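Acetylornithine aminotransferase (Aquifex aeolicus, PDB 2EH6) transfers an amino group from N(2)-acetyl-L-ornithine to 2-oxoglutarate with pyridoxal 5'-phosphate as cofactor, a step of arginine biosynthesis. Local coordinates at residues V295-L306 against K315-L323. Residues are numbered along the deposited sequence; the frame is centred on the assembly and turned at random.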
# COMPACT_ATOMS: atom_id res chain seq x y z
N VAL A 295 -21.40 13.01 -14.79
CA VAL A 295 -21.58 12.34 -13.51
C VAL A 295 -22.77 12.95 -12.78
O VAL A 295 -23.63 12.25 -12.27
CB VAL A 295 -20.32 12.47 -12.63
CG1 VAL A 295 -20.58 11.92 -11.25
CG2 VAL A 295 -19.16 11.73 -13.29
N ARG A 296 -22.81 14.28 -12.75
CA ARG A 296 -23.88 15.00 -12.08
C ARG A 296 -25.25 14.70 -12.68
O ARG A 296 -26.21 14.45 -11.95
CB ARG A 296 -23.63 16.51 -12.12
CG ARG A 296 -22.50 16.99 -11.22
CD ARG A 296 -22.51 18.52 -11.07
NE ARG A 296 -22.13 19.21 -12.30
CZ ARG A 296 -20.88 19.50 -12.64
NH1 ARG A 296 -19.87 19.16 -11.85
NH2 ARG A 296 -20.63 20.15 -13.78
N GLU A 297 -25.34 14.73 -14.01
CA GLU A 297 -26.60 14.48 -14.70
C GLU A 297 -27.10 13.04 -14.60
O GLU A 297 -28.25 12.80 -14.24
CB GLU A 297 -26.50 14.87 -16.17
CG GLU A 297 -27.81 14.66 -16.93
CD GLU A 297 -27.72 15.08 -18.38
OE1 GLU A 297 -27.39 16.26 -18.64
OE2 GLU A 297 -28.00 14.24 -19.26
N VAL A 298 -26.25 12.08 -14.95
CA VAL A 298 -26.66 10.68 -14.88
C VAL A 298 -26.88 10.33 -13.41
O VAL A 298 -27.76 9.54 -13.07
CB VAL A 298 -25.59 9.75 -15.48
CG1 VAL A 298 -26.13 8.32 -15.57
CG2 VAL A 298 -25.18 10.25 -16.86
N GLY A 299 -26.07 10.93 -12.53
CA GLY A 299 -26.20 10.67 -11.11
C GLY A 299 -27.55 11.10 -10.56
O GLY A 299 -28.17 10.36 -9.79
N ASN A 300 -28.01 12.29 -10.94
CA ASN A 300 -29.30 12.78 -10.47
C ASN A 300 -30.41 11.92 -11.04
O ASN A 300 -31.40 11.63 -10.37
CB ASN A 300 -29.50 14.24 -10.89
CG ASN A 300 -28.47 15.16 -10.27
OD1 ASN A 300 -28.13 15.02 -9.09
ND2 ASN A 300 -27.98 16.12 -11.05
N TYR A 301 -30.24 11.51 -12.30
CA TYR A 301 -31.21 10.66 -12.98
C TYR A 301 -31.38 9.37 -12.17
O TYR A 301 -32.49 8.98 -11.81
CB TYR A 301 -30.70 10.31 -14.38
CG TYR A 301 -31.62 9.43 -15.19
CD1 TYR A 301 -32.79 9.94 -15.76
CD2 TYR A 301 -31.32 8.09 -15.41
CE1 TYR A 301 -33.62 9.14 -16.53
CE2 TYR A 301 -32.15 7.28 -16.18
CZ TYR A 301 -33.30 7.81 -16.74
OH TYR A 301 -34.13 7.02 -17.50
N PHE A 302 -30.25 8.73 -11.88
CA PHE A 302 -30.22 7.48 -11.13
C PHE A 302 -30.86 7.64 -9.75
O PHE A 302 -31.69 6.83 -9.35
CB PHE A 302 -28.76 7.01 -11.01
CG PHE A 302 -28.59 5.66 -10.35
CD1 PHE A 302 -29.64 4.74 -10.29
CD2 PHE A 302 -27.35 5.28 -9.84
CE1 PHE A 302 -29.44 3.47 -9.72
CE2 PHE A 302 -27.15 4.02 -9.28
CZ PHE A 302 -28.20 3.12 -9.22
N LYS A 303 -30.49 8.69 -9.03
CA LYS A 303 -31.05 8.92 -7.70
C LYS A 303 -32.58 9.03 -7.76
O LYS A 303 -33.28 8.43 -6.94
CB LYS A 303 -30.46 10.19 -7.08
CG LYS A 303 -30.77 10.37 -5.60
CD LYS A 303 -30.00 11.53 -5.00
CE LYS A 303 -30.24 11.64 -3.50
NZ LYS A 303 -29.48 12.77 -2.88
N GLU A 304 -33.09 9.77 -8.74
CA GLU A 304 -34.53 9.92 -8.88
C GLU A 304 -35.23 8.59 -9.16
O GLU A 304 -36.30 8.32 -8.61
CB GLU A 304 -34.86 10.93 -9.98
CG GLU A 304 -34.51 12.36 -9.60
CD GLU A 304 -35.08 12.75 -8.24
OE1 GLU A 304 -36.32 12.69 -8.07
OE2 GLU A 304 -34.29 13.12 -7.35
N LYS A 305 -34.64 7.77 -10.02
CA LYS A 305 -35.22 6.47 -10.35
C LYS A 305 -35.24 5.58 -9.11
O LYS A 305 -36.18 4.81 -8.90
CB LYS A 305 -34.43 5.80 -11.47
CG LYS A 305 -34.45 6.56 -12.79
CD LYS A 305 -35.88 6.79 -13.27
CE LYS A 305 -35.91 7.61 -14.54
NZ LYS A 305 -37.29 7.78 -15.08
N LEU A 306 -34.19 5.67 -8.30
CA LEU A 306 -34.11 4.88 -7.08
C LEU A 306 -35.24 5.28 -6.14
O LEU A 306 -35.86 4.43 -5.51
CB LEU A 306 -32.75 5.09 -6.40
CG LEU A 306 -31.55 4.43 -7.07
CD1 LEU A 306 -30.27 4.80 -6.33
CD2 LEU A 306 -31.73 2.92 -7.10
N LYS A 315 -29.92 7.65 -0.46
CA LYS A 315 -28.86 8.48 0.10
C LYS A 315 -27.74 8.66 -0.90
O LYS A 315 -27.64 7.92 -1.88
CB LYS A 315 -28.31 7.82 1.36
CG LYS A 315 -29.40 7.36 2.34
CD LYS A 315 -28.88 6.34 3.34
CE LYS A 315 -27.86 6.93 4.30
NZ LYS A 315 -27.43 5.94 5.32
N GLY A 316 -26.88 9.65 -0.65
CA GLY A 316 -25.76 9.87 -1.54
C GLY A 316 -25.83 11.08 -2.45
O GLY A 316 -26.81 11.83 -2.45
N ARG A 317 -24.79 11.26 -3.24
CA ARG A 317 -24.69 12.38 -4.16
C ARG A 317 -23.92 11.91 -5.40
O ARG A 317 -23.03 11.06 -5.29
CB ARG A 317 -23.95 13.52 -3.46
CG ARG A 317 -23.83 14.80 -4.25
CD ARG A 317 -22.91 15.76 -3.51
NE ARG A 317 -23.45 16.22 -2.24
CZ ARG A 317 -24.28 17.26 -2.11
NH1 ARG A 317 -24.67 17.95 -3.18
NH2 ARG A 317 -24.72 17.61 -0.91
N GLY A 318 -24.26 12.46 -6.56
CA GLY A 318 -23.58 12.08 -7.79
C GLY A 318 -23.76 10.60 -8.09
O GLY A 318 -24.89 10.13 -8.20
N LEU A 319 -22.65 9.88 -8.22
CA LEU A 319 -22.72 8.45 -8.50
C LEU A 319 -22.28 7.62 -7.29
O LEU A 319 -21.79 6.49 -7.43
CB LEU A 319 -21.89 8.08 -9.74
CG LEU A 319 -22.52 8.52 -11.07
CD1 LEU A 319 -21.64 8.13 -12.24
CD2 LEU A 319 -23.90 7.88 -11.21
N MET A 320 -22.44 8.20 -6.11
CA MET A 320 -22.15 7.50 -4.87
C MET A 320 -23.52 7.49 -4.20
O MET A 320 -23.86 8.39 -3.43
CB MET A 320 -21.16 8.24 -3.98
CG MET A 320 -20.79 7.41 -2.75
SD MET A 320 -19.69 8.21 -1.57
CE MET A 320 -18.22 8.23 -2.48
N LEU A 321 -24.31 6.47 -4.51
CA LEU A 321 -25.66 6.40 -3.97
C LEU A 321 -25.93 5.15 -3.15
O LEU A 321 -25.25 4.13 -3.31
CB LEU A 321 -26.66 6.48 -5.13
CG LEU A 321 -26.57 7.75 -5.98
CD1 LEU A 321 -27.40 7.59 -7.25
CD2 LEU A 321 -27.04 8.94 -5.17
N GLY A 322 -26.92 5.24 -2.28
CA GLY A 322 -27.29 4.11 -1.45
C GLY A 322 -28.79 4.04 -1.27
O GLY A 322 -29.48 5.05 -1.33
N LEU A 323 -29.28 2.83 -1.06
CA LEU A 323 -30.71 2.60 -0.85
C LEU A 323 -30.81 1.83 0.46
O LEU A 323 -30.45 0.66 0.53
CB LEU A 323 -31.30 1.78 -2.00
CG LEU A 323 -32.79 1.42 -1.92
CD1 LEU A 323 -33.64 2.68 -1.81
CD2 LEU A 323 -33.18 0.62 -3.15
O HOH W 1 -27.13 11.85 -7.36
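L321 packs against F302, K303 and L306 where helix 275-308 lies along the beta hairpin formed by strands 313-317 and 320-324, at one edge of a mixed sheet in this class-III aminotransferase. The local axes of helix 295-306 and strand 320-323 run 9.6 Å apart and only 3° from parallel, and the nearest CA atoms across them pair K303 with L321 and L306 with L323. The two branches of L321 diverge. CD1 approaches the F302 ring obliquely, 3.5 Å from its CD2, and also meets the K303 backbone N and L306 CD1, the latter over one face of that ring, displaced from its centre to the margin. CD2 lies along K303 CG and CD, 3.9 Å from CD, the lysine chain running roughly perpendicular to the leucine side chain. F302 is held further by the rings of F33 and F353, and by I364 and I368 of helix 361-374.

At the turn the fit is closer. R317 to M320 form a type II' turn, and G299 CA comes 3.2 Å from G318 O; a side chain on G299 would run into that oxygen. L319 packs alongside, its CD2 3.6 Å from G299 CA and its CG against V295 CG1. A water 2.9 Å from G318 O and 3.0 Å from G299 O can bridge them, the second bond weak and other acceptors competing.

K303 reaches across to the outer strand: CG is anti to the backbone N (chi1 -169°) and the chain beyond is fully extended. With an alanine here, G316 O is likely to lose its ammonium donor and L321 CD2 its aliphatic neighbour. The lysine bond is 2.9 Å from NZ to G316 O, with a C=O...N angle of 160°, close to the carbonyl axis.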